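Long-range contacts in oxidase/hydroxylase (Streptomyces hygroscopicus subsp. hygroscopicus, PDB 4XCB), which probably acts as a 2-oxoglutarate-dependent oxygenase in orthosomycin biosynthesis, binding hygromycin B and 2-oxoglutarate beside a metal site occupied here by nickel: residues T52-D57 against E90-R95; L102-G107 against D254-F259; S155-Q160 against G210-L215. All blocks are in the same frame, centred on the assembly; numbering follows the deposited sequence. Where two conformers were deposited one is given.

Interaction 1 (T52-D57 against E90-R95). With HY0 (hygromycin b variant), chain G; AKG (2-oxoglutaric acid), chain F.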
loop_
_atom_site.group_PDB
_atom_site.type_symbol
_atom_site.label_atom_id
_atom_site.label_comp_id
_atom_site.label_asym_id
_atom_site.label_seq_id
_atom_site.Cartn_x
_atom_site.Cartn_y
_atom_site.Cartn_z
ATOM N N THR A 52 15.156 -33.011 16.933
ATOM C CA THR A 52 14.087 -32.798 15.960
ATOM C C THR A 52 14.208 -33.834 14.839
ATOM O O THR A 52 15.303 -34.060 14.305
ATOM C CB THR A 52 14.144 -31.367 15.351
ATOM O OG1 THR A 52 14.187 -30.387 16.395
ATOM C CG2 THR A 52 12.936 -31.086 14.467
ATOM N N ARG A 53 13.093 -34.475 14.502
ATOM C CA ARG A 53 13.020 -35.344 13.331
ATOM C C ARG A 53 11.985 -34.787 12.374
ATOM O O ARG A 53 10.931 -34.322 12.812
ATOM C CB ARG A 53 12.645 -36.774 13.713
ATOM C CG ARG A 53 13.625 -37.453 14.642
ATOM C CD ARG A 53 14.979 -37.632 13.971
ATOM N NE ARG A 53 14.935 -38.541 12.830
ATOM C CZ ARG A 53 16.017 -38.900 12.143
ATOM N NH1 ARG A 53 17.206 -38.431 12.506
ATOM N NH2 ARG A 53 15.919 -39.721 11.106
ATOM N N ARG A 54 12.270 -34.850 11.078
ATOM C CA ARG A 54 11.356 -34.317 10.070
ATOM C C ARG A 54 10.833 -35.418 9.139
ATOM O O ARG A 54 11.598 -36.251 8.653
ATOM C CB ARG A 54 12.047 -33.218 9.258
ATOM C CG ARG A 54 11.142 -32.462 8.289
ATOM C CD ARG A 54 11.877 -31.259 7.722
ATOM N NE ARG A 54 11.217 -30.709 6.543
ATOM C CZ ARG A 54 10.839 -29.442 6.429
ATOM N NH1 ARG A 54 11.067 -28.593 7.416
ATOM N NH2 ARG A 54 10.247 -29.023 5.321
ATOM N N TYR A 55 9.522 -35.425 8.915
ATOM C CA TYR A 55 8.919 -36.279 7.888
ATOM C C TYR A 55 8.856 -35.437 6.621
ATOM O O TYR A 55 8.039 -34.533 6.526
ATOM C CB TYR A 55 7.519 -36.754 8.298
ATOM C CG TYR A 55 7.454 -37.531 9.602
ATOM C CD1 TYR A 55 7.420 -38.923 9.599
ATOM C CD2 TYR A 55 7.403 -36.874 10.828
ATOM C CE1 TYR A 55 7.354 -39.641 10.781
ATOM C CE2 TYR A 55 7.342 -37.586 12.022
ATOM C CZ TYR A 55 7.314 -38.970 11.987
ATOM O OH TYR A 55 7.253 -39.684 13.168
ATOM N N PRO A 56 9.736 -35.710 5.652
ATOM C CA PRO A 56 9.960 -34.682 4.631
ATOM C C PRO A 56 8.839 -34.426 3.620
ATOM O O PRO A 56 8.693 -33.280 3.174
ATOM C CB PRO A 56 11.209 -35.191 3.904
ATOM C CG PRO A 56 11.211 -36.637 4.121
ATOM C CD PRO A 56 10.646 -36.857 5.492
ATOM N N ASP A 57 8.079 -35.445 3.241
ATOM C CA ASP A 57 7.070 -35.251 2.195
ATOM C C ASP A 57 5.888 -36.159 2.471
ATOM O O ASP A 57 5.777 -37.242 1.907
ATOM C CB ASP A 57 7.668 -35.525 0.804
ATOM C CG ASP A 57 6.743 -35.115 -0.334
ATOM O OD1 ASP A 57 5.541 -34.882 -0.089
ATOM O OD2 ASP A 57 7.220 -35.042 -1.493
ATOM N N GLU A 90 3.981 -27.766 -0.156
ATOM C CA GLU A 90 4.745 -28.687 0.689
ATOM C C GLU A 90 3.861 -29.340 1.735
ATOM O O GLU A 90 2.792 -28.837 2.058
ATOM C CB GLU A 90 5.903 -27.971 1.382
ATOM C CG GLU A 90 5.466 -26.760 2.170
ATOM C CD GLU A 90 6.613 -26.107 2.922
ATOM O OE1 GLU A 90 6.453 -24.939 3.325
ATOM O OE2 GLU A 90 7.663 -26.755 3.118
ATOM N N GLY A 91 4.309 -30.477 2.254
ATOM C CA GLY A 91 3.625 -31.099 3.369
ATOM C C GLY A 91 4.637 -31.911 4.135
ATOM O O GLY A 91 5.225 -32.858 3.590
ATOM N N TYR A 92 4.864 -31.543 5.391
ATOM C CA TYR A 92 5.873 -32.225 6.190
ATOM C C TYR A 92 5.425 -32.422 7.631
ATOM O O TYR A 92 4.415 -31.871 8.065
ATOM C CB TYR A 92 7.200 -31.457 6.153
ATOM C CG TYR A 92 7.133 -30.057 6.720
ATOM C CD1 TYR A 92 6.809 -28.977 5.910
ATOM C CD2 TYR A 92 7.424 -29.821 8.054
ATOM C CE1 TYR A 92 6.753 -27.698 6.416
ATOM C CE2 TYR A 92 7.366 -28.548 8.570
ATOM C CZ TYR A 92 7.033 -27.493 7.743
ATOM O OH TYR A 92 6.987 -26.225 8.267
ATOM N N GLY A 93 6.183 -33.230 8.361
ATOM C CA GLY A 93 5.886 -33.472 9.756
ATOM C C GLY A 93 7.096 -33.157 10.603
ATOM O O GLY A 93 8.215 -33.230 10.123
ATOM N N LEU A 94 6.862 -32.774 11.853
ATOM C CA LEU A 94 7.941 -32.486 12.794
ATOM C C LEU A 94 7.670 -33.175 14.120
ATOM O O LEU A 94 6.622 -32.966 14.742
ATOM C CB LEU A 94 8.100 -30.983 13.008
ATOM C CG LEU A 94 8.592 -30.156 11.816
ATOM C CD1 LEU A 94 8.471 -28.676 12.157
ATOM C CD2 LEU A 94 10.035 -30.525 11.460
ATOM N N ARG A 95 8.630 -33.992 14.544
ATOM C CA ARG A 95 8.567 -34.657 15.831
ATOM C C ARG A 95 9.721 -34.172 16.698
ATOM O O ARG A 95 10.872 -34.307 16.306
ATOM C CB ARG A 95 8.641 -36.172 15.666
ATOM C CG ARG A 95 8.546 -36.919 16.979
ATOM C CD ARG A 95 8.678 -38.414 16.776
ATOM N NE ARG A 95 7.614 -38.916 15.908
ATOM C CZ ARG A 95 6.406 -39.251 16.351
ATOM N NH1 ARG A 95 6.124 -39.143 17.644
ATOM N NH2 ARG A 95 5.480 -39.683 15.510
HETATM C C1 HY0 G . 16.799 -20.927 5.821
HETATM C C2 HY0 G . 18.262 -20.545 5.870
HETATM C C3 HY0 G . 19.121 -21.770 5.593
HETATM C C4 HY0 G . 18.831 -22.864 6.621
HETATM C C5 HY0 G . 17.338 -23.196 6.680
HETATM C C6 HY0 G . 16.484 -21.979 6.856
HETATM N N7 HY0 G . 18.499 -19.563 4.882
HETATM O O8 HY0 G . 16.046 -19.773 6.117
HETATM N N9 HY0 G . 19.561 -24.031 6.260
HETATM C C10 HY0 G . 20.942 -23.875 6.707
HETATM O O11 HY0 G . 17.124 -24.048 7.785
HETATM C C12 HY0 G . 12.788 -22.060 7.338
HETATM C C13 HY0 G . 14.236 -21.891 7.709
HETATM O O14 HY0 G . 14.590 -22.522 8.915
HETATM C C15 HY0 G . 13.831 -22.013 9.977
HETATM C C16 HY0 G . 12.453 -22.580 9.838
HETATM C C17 HY0 G . 11.860 -22.036 8.475
HETATM O O18 HY0 G . 15.096 -22.389 6.688
HETATM C C19 HY0 G . 14.465 -22.459 11.292
HETATM O O20 HY0 G . 15.689 -21.740 11.466
HETATM O O21 HY0 G . 12.492 -23.958 9.813
HETATM O O22 HY0 G . 10.765 -22.787 8.157
HETATM C C23 HY0 G . 10.985 -23.278 6.821
HETATM C C24 HY0 G . 10.379 -24.635 6.696
HETATM C C25 HY0 G . 10.297 -25.042 5.232
HETATM C C26 HY0 G . 9.600 -23.980 4.407
HETATM C C27 HY0 G . 10.336 -22.695 4.579
HETATM O O28 HY0 G . 10.348 -22.373 5.951
HETATM O O29 HY0 G . 12.457 -23.294 6.584
HETATM O O30 HY0 G . 11.172 -25.625 7.360
HETATM O O31 HY0 G . 9.644 -26.288 5.150
HETATM O O32 HY0 G . 8.235 -23.814 4.801
HETATM C C33 HY0 G . 9.633 -21.555 3.819
HETATM C C34 HY0 G . 10.611 -20.437 3.567
HETATM O O35 HY0 G . 11.520 -20.764 2.536
HETATM N N36 HY0 G . 8.595 -21.045 4.634
HETATM C C1 AKG F . 7.696 -24.215 10.756
HETATM O O1 AKG F . 8.121 -23.373 9.903
HETATM O O2 AKG F . 7.775 -25.460 10.531
HETATM C C2 AKG F . 7.088 -23.728 12.043
HETATM O O5 AKG F . 6.925 -22.528 12.167
HETATM C C3 AKG F . 6.744 -24.717 13.144
HETATM C C4 AKG F . 5.713 -24.203 14.122
HETATM C C5 AKG F . 5.641 -25.127 15.328
HETATM O O3 AKG F . 4.745 -24.952 16.200
HETATM O O4 AKG F . 6.479 -26.062 15.445
HETATM O O HOH W 1 8.888 -29.318 2.738
HETATM O O HOH W 2 7.307 -31.356 1.674
#

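Interaction 2 (L102-G107 against D254-F259). With NI (nickel (II) ion), chain E; HY0 (hygromycin b variant), chain G; AKG (2-oxoglutaric acid), chain F.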
loop_
_atom_site.group_PDB
_atom_site.type_symbol
_atom_site.label_atom_id
_atom_site.label_comp_id
_atom_site.label_asym_id
_atom_site.label_seq_id
_atom_site.Cartn_x
_atom_site.Cartn_y
_atom_site.Cartn_z
ATOM N N LEU A 102 12.987 -23.882 17.963
ATOM C CA LEU A 102 12.924 -23.377 16.589
ATOM C C LEU A 102 13.045 -21.865 16.618
ATOM O O LEU A 102 12.134 -21.161 17.063
ATOM C CB LEU A 102 11.631 -23.812 15.898
ATOM C CG LEU A 102 11.548 -23.583 14.393
ATOM C CD1 LEU A 102 12.673 -24.312 13.697
ATOM C CD2 LEU A 102 10.217 -24.084 13.879
ATOM N N TYR A 103 14.186 -21.371 16.152
ATOM C CA TYR A 103 14.474 -19.944 16.230
ATOM C C TYR A 103 13.592 -19.166 15.261
ATOM O O TYR A 103 13.054 -19.741 14.314
ATOM C CB TYR A 103 15.951 -19.684 15.934
ATOM C CG TYR A 103 16.897 -20.318 16.929
ATOM C CD1 TYR A 103 16.596 -20.333 18.280
ATOM C CD2 TYR A 103 18.082 -20.913 16.515
ATOM C CE1 TYR A 103 17.454 -20.905 19.195
ATOM C CE2 TYR A 103 18.945 -21.489 17.426
ATOM C CZ TYR A 103 18.620 -21.480 18.763
ATOM O OH TYR A 103 19.466 -22.053 19.683
ATOM N N LEU A 104 13.449 -17.864 15.505
ATOM C CA LEU A 104 12.565 -17.024 14.708
ATOM C C LEU A 104 12.915 -17.027 13.225
ATOM O O LEU A 104 14.087 -17.066 12.827
ATOM C CB LEU A 104 12.579 -15.580 15.217
ATOM C CG LEU A 104 12.004 -15.419 16.618
ATOM C CD1 LEU A 104 11.908 -13.921 16.984
ATOM C CD2 LEU A 104 10.650 -16.126 16.737
ATOM N N HIS A 105 11.867 -16.985 12.414
ATOM C CA HIS A 105 12.014 -16.893 10.959
ATOM C C HIS A 105 10.802 -16.181 10.411
ATOM O O HIS A 105 9.805 -16.032 11.105
ATOM C CB HIS A 105 12.175 -18.277 10.312
ATOM C CG HIS A 105 11.180 -19.298 10.786
ATOM N ND1 HIS A 105 11.329 -19.999 11.967
ATOM C CD2 HIS A 105 10.032 -19.750 10.227
ATOM C CE1 HIS A 105 10.315 -20.835 12.112
ATOM N NE2 HIS A 105 9.511 -20.699 11.075
ATOM N N GLY A 106 10.868 -15.757 9.150
ATOM C CA GLY A 106 9.809 -14.935 8.595
ATOM C C GLY A 106 10.013 -13.486 8.985
ATOM O O GLY A 106 11.081 -13.115 9.452
ATOM N N GLY A 107 8.980 -12.673 8.813
ATOM C CA GLY A 107 9.081 -11.236 9.024
ATOM C C GLY A 107 8.979 -10.492 7.697
ATOM O O GLY A 107 9.703 -10.782 6.747
ATOM N N ASP A 254 16.933 -12.763 6.193
ATOM C CA ASP A 254 17.551 -13.082 7.496
ATOM C C ASP A 254 16.622 -13.903 8.368
ATOM O O ASP A 254 15.456 -13.572 8.495
ATOM C CB ASP A 254 17.924 -11.815 8.282
ATOM C CG ASP A 254 19.059 -11.006 7.656
ATOM O OD1 ASP A 254 19.779 -11.521 6.788
ATOM O OD2 ASP A 254 19.230 -9.830 8.079
ATOM N N VAL A 255 17.146 -14.976 8.965
ATOM C CA VAL A 255 16.442 -15.710 10.017
ATOM C C VAL A 255 17.410 -15.858 11.193
ATOM O O VAL A 255 18.623 -15.760 11.002
ATOM C CB VAL A 255 15.953 -17.095 9.553
ATOM C CG1 VAL A 255 14.945 -16.948 8.404
ATOM C CG2 VAL A 255 17.126 -17.957 9.104
ATOM N N GLU A 256 16.893 -16.109 12.393
ATOM C CA GLU A 256 17.783 -16.202 13.550
ATOM C C GLU A 256 18.851 -17.280 13.407
ATOM O O GLU A 256 19.953 -17.115 13.918
ATOM C CB GLU A 256 16.993 -16.436 14.822
ATOM C CG GLU A 256 16.468 -15.159 15.402
ATOM C CD GLU A 256 15.897 -15.341 16.796
ATOM O OE1 GLU A 256 15.349 -16.432 17.068
ATOM O OE2 GLU A 256 15.993 -14.393 17.603
ATOM N N GLU A 257 18.540 -18.361 12.696
ATOM C CA GLU A 257 19.516 -19.413 12.434
ATOM C C GLU A 257 20.804 -18.877 11.783
ATOM O O GLU A 257 21.868 -19.474 11.934
ATOM C CB GLU A 257 18.894 -20.496 11.543
ATOM C CG GLU A 257 19.684 -21.790 11.473
ATOM C CD GLU A 257 19.075 -22.795 10.504
ATOM O OE1 GLU A 257 17.872 -22.668 10.174
ATOM O OE2 GLU A 257 19.802 -23.713 10.063
ATOM N N ASP A 258 20.707 -17.751 11.069
ATOM C CA ASP A 258 21.873 -17.136 10.435
ATOM C C ASP A 258 22.816 -16.486 11.447
ATOM O O ASP A 258 23.987 -16.265 11.141
ATOM C CB ASP A 258 21.459 -16.054 9.429
ATOM C CG ASP A 258 20.680 -16.593 8.245
ATOM O OD1 ASP A 258 21.070 -17.637 7.666
ATOM O OD2 ASP A 258 19.678 -15.933 7.883
ATOM N N PHE A 259 22.291 -16.156 12.626
ATOM C CA PHE A 259 22.978 -15.252 13.558
ATOM C C PHE A 259 23.196 -15.840 14.952
ATOM O O PHE A 259 24.096 -15.405 15.673
ATOM C CB PHE A 259 22.190 -13.938 13.724
ATOM C CG PHE A 259 21.978 -13.176 12.440
ATOM C CD1 PHE A 259 23.016 -13.002 11.536
ATOM C CD2 PHE A 259 20.735 -12.637 12.137
ATOM C CE1 PHE A 259 22.819 -12.299 10.347
ATOM C CE2 PHE A 259 20.534 -11.934 10.948
ATOM C CZ PHE A 259 21.578 -11.767 10.056
HETATM NI NI NI E . 7.637 -21.489 10.431
HETATM C C1 HY0 G . 16.799 -20.927 5.821
HETATM C C2 HY0 G . 18.262 -20.545 5.870
HETATM C C3 HY0 G . 19.121 -21.770 5.593
HETATM C C4 HY0 G . 18.831 -22.864 6.621
HETATM C C5 HY0 G . 17.338 -23.196 6.680
HETATM C C6 HY0 G . 16.484 -21.979 6.856
HETATM N N7 HY0 G . 18.499 -19.563 4.882
HETATM O O8 HY0 G . 16.046 -19.773 6.117
HETATM N N9 HY0 G . 19.561 -24.031 6.260
HETATM C C10 HY0 G . 20.942 -23.875 6.707
HETATM O O11 HY0 G . 17.124 -24.048 7.785
HETATM C C12 HY0 G . 12.788 -22.060 7.338
HETATM C C13 HY0 G . 14.236 -21.891 7.709
HETATM O O14 HY0 G . 14.590 -22.522 8.915
HETATM C C15 HY0 G . 13.831 -22.013 9.977
HETATM C C16 HY0 G . 12.453 -22.580 9.838
HETATM C C17 HY0 G . 11.860 -22.036 8.475
HETATM O O18 HY0 G . 15.096 -22.389 6.688
HETATM C C19 HY0 G . 14.465 -22.459 11.292
HETATM O O20 HY0 G . 15.689 -21.740 11.466
HETATM O O21 HY0 G . 12.492 -23.958 9.813
HETATM O O22 HY0 G . 10.765 -22.787 8.157
HETATM C C23 HY0 G . 10.985 -23.278 6.821
HETATM C C24 HY0 G . 10.379 -24.635 6.696
HETATM C C25 HY0 G . 10.297 -25.042 5.232
HETATM C C26 HY0 G . 9.600 -23.980 4.407
HETATM C C27 HY0 G . 10.336 -22.695 4.579
HETATM O O28 HY0 G . 10.348 -22.373 5.951
HETATM O O29 HY0 G . 12.457 -23.294 6.584
HETATM O O30 HY0 G . 11.172 -25.625 7.360
HETATM O O31 HY0 G . 9.644 -26.288 5.150
HETATM O O32 HY0 G . 8.235 -23.814 4.801
HETATM C C33 HY0 G . 9.633 -21.555 3.819
HETATM C C34 HY0 G . 10.611 -20.437 3.567
HETATM O O35 HY0 G . 11.520 -20.764 2.536
HETATM N N36 HY0 G . 8.595 -21.045 4.634
HETATM C C1 AKG F . 7.696 -24.215 10.756
HETATM O O1 AKG F . 8.121 -23.373 9.903
HETATM O O2 AKG F . 7.775 -25.460 10.531
HETATM C C2 AKG F . 7.088 -23.728 12.043
HETATM O O5 AKG F . 6.925 -22.528 12.167
HETATM C C3 AKG F . 6.744 -24.717 13.144
HETATM C C4 AKG F . 5.713 -24.203 14.122
HETATM C C5 AKG F . 5.641 -25.127 15.328
HETATM O O3 AKG F . 4.745 -24.952 16.200
HETATM O O4 AKG F . 6.479 -26.062 15.445
HETATM O O HOH W 3 15.885 -19.198 12.387
HETATM O O HOH W 4 13.210 -13.968 10.414
HETATM O O HOH W 5 13.091 -13.861 7.136
HETATM O O HOH W 6 5.616 -22.181 9.612
HETATM O O HOH W 7 7.903 -21.063 8.481
#

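Interaction 3 (S155-Q160 against G210-L215). With AKG (2-oxoglutaric acid), chain F.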
loop_
_atom_site.group_PDB
_atom_site.type_symbol
_atom_site.label_atom_id
_atom_site.label_comp_id
_atom_site.label_asym_id
_atom_site.label_seq_id
_atom_site.Cartn_x
_atom_site.Cartn_y
_atom_site.Cartn_z
ATOM N N SER A 155 5.999 -23.913 23.063
ATOM C CA SER A 155 4.890 -23.241 22.409
ATOM C C SER A 155 5.353 -22.433 21.213
ATOM O O SER A 155 6.436 -21.851 21.214
ATOM C CB SER A 155 4.144 -22.330 23.384
ATOM O OG SER A 155 4.999 -21.324 23.907
ATOM N N PHE A 156 4.516 -22.446 20.188
ATOM C CA PHE A 156 4.601 -21.506 19.088
ATOM C C PHE A 156 4.714 -20.097 19.663
ATOM O O PHE A 156 4.050 -19.770 20.653
ATOM C CB PHE A 156 3.362 -21.660 18.207
ATOM C CG PHE A 156 3.330 -20.763 17.007
ATOM C CD1 PHE A 156 2.829 -19.477 17.106
ATOM C CD2 PHE A 156 3.747 -21.230 15.777
ATOM C CE1 PHE A 156 2.777 -18.660 16.002
ATOM C CE2 PHE A 156 3.693 -20.420 14.660
ATOM C CZ PHE A 156 3.210 -19.136 14.775
ATOM N N CYS A 157 5.581 -19.285 19.077
ATOM C CA CYS A 157 5.649 -17.880 19.451
ATOM C C CYS A 157 5.854 -17.016 18.221
ATOM O O CYS A 157 6.337 -17.481 17.188
ATOM C CB CYS A 157 6.760 -17.625 20.484
ATOM S SG CYS A 157 8.412 -18.147 20.063
ATOM N N TYR A 158 5.493 -15.750 18.348
ATOM C CA TYR A 158 5.523 -14.839 17.218
ATOM C C TYR A 158 5.775 -13.411 17.684
ATOM O O TYR A 158 5.454 -13.036 18.826
ATOM C CB TYR A 158 4.201 -14.900 16.440
ATOM C CG TYR A 158 3.044 -14.408 17.265
ATOM C CD1 TYR A 158 2.465 -15.227 18.235
ATOM C CD2 TYR A 158 2.571 -13.106 17.140
ATOM C CE1 TYR A 158 1.433 -14.778 19.024
ATOM C CE2 TYR A 158 1.529 -12.649 17.926
ATOM C CZ TYR A 158 0.968 -13.493 18.870
ATOM O OH TYR A 158 -0.064 -13.062 19.664
ATOM N N VAL A 159 6.339 -12.608 16.797
ATOM C CA VAL A 159 6.513 -11.190 17.091
ATOM C C VAL A 159 5.280 -10.433 16.618
ATOM O O VAL A 159 4.946 -10.464 15.436
ATOM C CB VAL A 159 7.794 -10.658 16.442
ATOM C CG1 VAL A 159 7.927 -9.129 16.626
ATOM C CG2 VAL A 159 9.002 -11.433 16.976
ATOM N N GLN A 160 4.599 -9.748 17.537
ATOM C CA GLN A 160 3.347 -9.067 17.235
ATOM C C GLN A 160 3.466 -8.137 16.028
ATOM O O GLN A 160 4.377 -7.308 15.973
ATOM C CB GLN A 160 2.896 -8.274 18.456
ATOM C CG GLN A 160 1.529 -7.686 18.333
ATOM C CD GLN A 160 1.196 -6.725 19.461
ATOM O OE1 GLN A 160 0.406 -5.799 19.288
ATOM N NE2 GLN A 160 1.798 -6.942 20.627
ATOM N N GLY A 210 8.334 -18.691 15.572
ATOM C CA GLY A 210 9.194 -19.819 15.876
ATOM C C GLY A 210 8.563 -20.542 17.037
ATOM O O GLY A 210 7.354 -20.470 17.225
ATOM N N THR A 211 9.365 -21.245 17.825
ATOM C CA THR A 211 8.833 -21.798 19.070
ATOM C C THR A 211 9.820 -21.652 20.201
ATOM O O THR A 211 11.020 -21.518 19.984
ATOM C CB THR A 211 8.476 -23.291 18.963
ATOM O OG1 THR A 211 9.648 -24.082 19.203
ATOM C CG2 THR A 211 7.896 -23.620 17.592
ATOM N N ARG A 212 9.293 -21.708 21.412
ATOM C CA ARG A 212 10.129 -21.744 22.599
ATOM C C ARG A 212 10.898 -23.046 22.664
ATOM O O ARG A 212 10.598 -24.016 21.963
ATOM C CB ARG A 212 9.290 -21.593 23.859
ATOM C CG ARG A 212 8.404 -20.383 23.859
ATOM C CD ARG A 212 9.202 -19.104 23.970
ATOM N NE ARG A 212 8.349 -18.004 24.391
ATOM C CZ ARG A 212 8.786 -16.774 24.626
ATOM N NH1 ARG A 212 10.073 -16.493 24.472
ATOM N NH2 ARG A 212 7.942 -15.827 25.011
ATOM N N ARG A 213 11.898 -23.064 23.525
ATOM C CA ARG A 213 12.663 -24.272 23.771
ATOM C C ARG A 213 11.806 -25.260 24.558
ATOM O O ARG A 213 11.174 -24.888 25.552
ATOM C CB ARG A 213 13.938 -23.920 24.531
ATOM C CG ARG A 213 14.958 -25.022 24.607
ATOM C CD ARG A 213 16.243 -24.480 25.208
ATOM N NE ARG A 213 16.796 -23.412 24.378
ATOM C CZ ARG A 213 17.606 -23.622 23.345
ATOM N NH1 ARG A 213 17.956 -24.859 23.017
ATOM N NH2 ARG A 213 18.066 -22.596 22.637
ATOM N N LYS A 214 11.769 -26.507 24.107
ATOM C CA LYS A 214 10.970 -27.530 24.778
ATOM C C LYS A 214 11.760 -28.176 25.908
ATOM O O LYS A 214 12.889 -28.616 25.699
ATOM C CB LYS A 214 10.519 -28.596 23.780
ATOM C CG LYS A 214 9.815 -29.802 24.396
ATOM C CD LYS A 214 9.224 -30.681 23.302
ATOM C CE LYS A 214 8.803 -32.045 23.822
ATOM N NZ LYS A 214 7.750 -31.972 24.881
ATOM N N LEU A 215 11.150 -28.239 27.091
ATOM C CA LEU A 215 11.796 -28.801 28.277
ATOM C C LEU A 215 11.118 -30.077 28.746
ATOM O O LEU A 215 11.704 -30.875 29.487
ATOM C CB LEU A 215 11.796 -27.778 29.412
ATOM C CG LEU A 215 12.455 -26.440 29.072
ATOM C CD1 LEU A 215 12.499 -25.522 30.283
ATOM C CD2 LEU A 215 13.841 -26.673 28.500
HETATM C C1 AKG F . 7.696 -24.215 10.756
HETATM O O1 AKG F . 8.121 -23.373 9.903
HETATM O O2 AKG F . 7.775 -25.460 10.531
HETATM C C2 AKG F . 7.088 -23.728 12.043
HETATM O O5 AKG F . 6.925 -22.528 12.167
HETATM C C3 AKG F . 6.744 -24.717 13.144
HETATM C C4 AKG F . 5.713 -24.203 14.122
HETATM C C5 AKG F . 5.641 -25.127 15.328
HETATM O O3 AKG F . 4.745 -24.952 16.200
HETATM O O4 AKG F . 6.479 -26.062 15.445
#

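Interaction 1 (T52-D57 against E90-R95)
R54 lays its guanidinium flat on one face of the Y92 ring, the two planes 12° apart and R54 CZ 3.9 Å from the ring centroid: a stacked cation-pi pair. The R54 chain runs extended from CG to NE, with CG anti to the backbone N (chi1 -173°), which carries the head along segment 90-95 past L94 to Y92. On the way R54 CG lies 3.9 Å from L94 CD2, the two side chains side by side. The stack leaves the guanidinium edge for hygromycin B: NH2 gives a nearly straight bond to O31 (2.8 Å) and NH1 one to O30. E90 receives the O32 and O31 hydroxyls on OE1 and OE2; its OE2 stays 4.1 Å from R54 NH2. Water 1, which donates to E90 OE2 and accepts only a weak bond from R54 NH2, lies between them, and O31 of hygromycin B bonds to both. Y92 meanwhile donates its OH to 2-oxoglutarate O2 at 2.5 Å, at the ring edge, so one aromatic ring touches both pockets.

On the face carrying R53, Y55 and R95, Y55 spreads its ring beside G93, and its OH is gripped side-on by R95 NE and NH2, each at 2.9 Å. The phenol oxygen lies in the guanidinium plane, and that plane stands 70° from the ring; a bend at chi3 of R95 turns the head to the phenol, while its NH1 goes on to D219. Antiparallel hydrogen-bonded pairs R53-R95 and Y55-G93 flank the non-hydrogen-bonded pair R54-L94.

Strand 52-55 is one of the two edge strands of the six-stranded antiparallel sheet within this chain; strand 220-229 adjoins 86-96 on its other side, and L39 of helix 29-40 packs on Y55 and R95.

Interaction 2 (L102-G107 against D254-F259)
Y103 and E256 meet with ring and carboxylate planes almost perpendicular, 82° apart, Y103 CB lying 3.5 Å from E256 OE1. The H105 imidazole has one face under the sugar of hygromycin B, whose C16 sits over the ring centre; at its edges in the ring plane lie the Y103 carbonyl O, C2 of 2-oxoglutarate and water 7. ND1 donates to that carbonyl (2.9 Å), which fixes the rotation of the ring and leaves NE2 to bind nickel at 2.1 Å. With chi1 at 47°, CG sits between the backbone N and carbonyl carbon, and the ring turns away from segment 254-259; the CB left behind packs 3.6 Å from V255 CG1.

E256 holds the neighbouring backbone at two points. Its N donates to L104 O at 3.0 Å, and its OE1 accepts L104 N at 2.8 Å, the donor standing above the carboxylate plane. The acid chain runs extended alongside L104, touching its CB and CG, and S181 and L182 bind the two oxygens from outside. E257 reaches hygromycin B with its carboxylate: OE1 accepts both O20 and O11. Water 3 joins L104 O, E257 N and O20, tying strand, loop and ligand together. Within 254-259, V255 N bonds to D258 OD2, closing the turn.

O1 and O5 of 2-oxoglutarate, waters 6 and 7 and NE2 of H209 complete the six ligands of the nickel. The carboxylate of E256, in a buried setting, is met by three N-H or O-H groups, which would probably favour its charged form. Through H105 and E257, metal ligand and substrate ligand are set on adjoining backbones, consistent with a loop that positions the sugar beside the metal.

Interaction 3 (S155-Q160 against G210-L215)
Three backbone hydrogen bonds join S155 and C157 to G210 and R212. C157 and G210 form an antiparallel hydrogen-bonded pair: C157 N reaches G210 O at 2.8 Å, and G210 N returns to C157 O. F156 and T211 follow as a non-hydrogen-bonded pair, their CA atoms 4.2 Å apart, and R212 N then bonds to S155 O at 2.9 Å. Weaker CA-H...O contacts run alongside, from T211 CA to S155 O and from F156 CA to G210 O.

These strands are the inner pair of a four-stranded antiparallel sheet, with 102-105 and 190-193 at its edges, part of the double-stranded beta-helix of the cupin-type oxygenases. H209, a nickel ligand, directly precedes G210.

Side-chain packing divides over two sides. Toward 2-oxoglutarate, T211 sets CG2 3.5 Å from its C5, while OG1 donates to R212 O and is also bonded to R96. F156, its CG anti to the backbone N (chi1 -179°), brings its ring edge, at CD2, 3.9 Å from 2-oxoglutarate O3. On the other side C157 SG rests 3.8 Å from T211 C. The R212 chain, bent at chi2 (-69°), passes S155 with CG 3.5 Å from its OG and has C157 on one side of its guanidinium, the closest side-chain touch being SG to CD.

Charged partners lie beyond the pair: R212 NE makes a salt bridge to D192 of strand 190-193, and NH1 bonds to V183 O. Farther along the segment, Y158 and Q160 pack on Q160 of the second subunit.

Overall arrangement
From the N terminus, interaction 1 comes first: it closes a loop of 32 mostly helical residues and seats edge strand 52-55 on strand 86-96 of the six-stranded sheet. Strand 102-105 follows 86-96 in the chain and opens interaction 2, whose partner is the loop at 254-259, with 146 residues between. Interaction 3 is nested inside that long loop, joining strands 156-159 and 209-211 across 49 residues. Interactions 2 and 3 touch, since strands 102-105 and 209-211 are neighbours in the four-stranded sheet, and L104 packs on G210 and V159. Interaction 1 touches neither, but all three reach 2-oxoglutarate, and interactions 1 and 2 both reach hygromycin B.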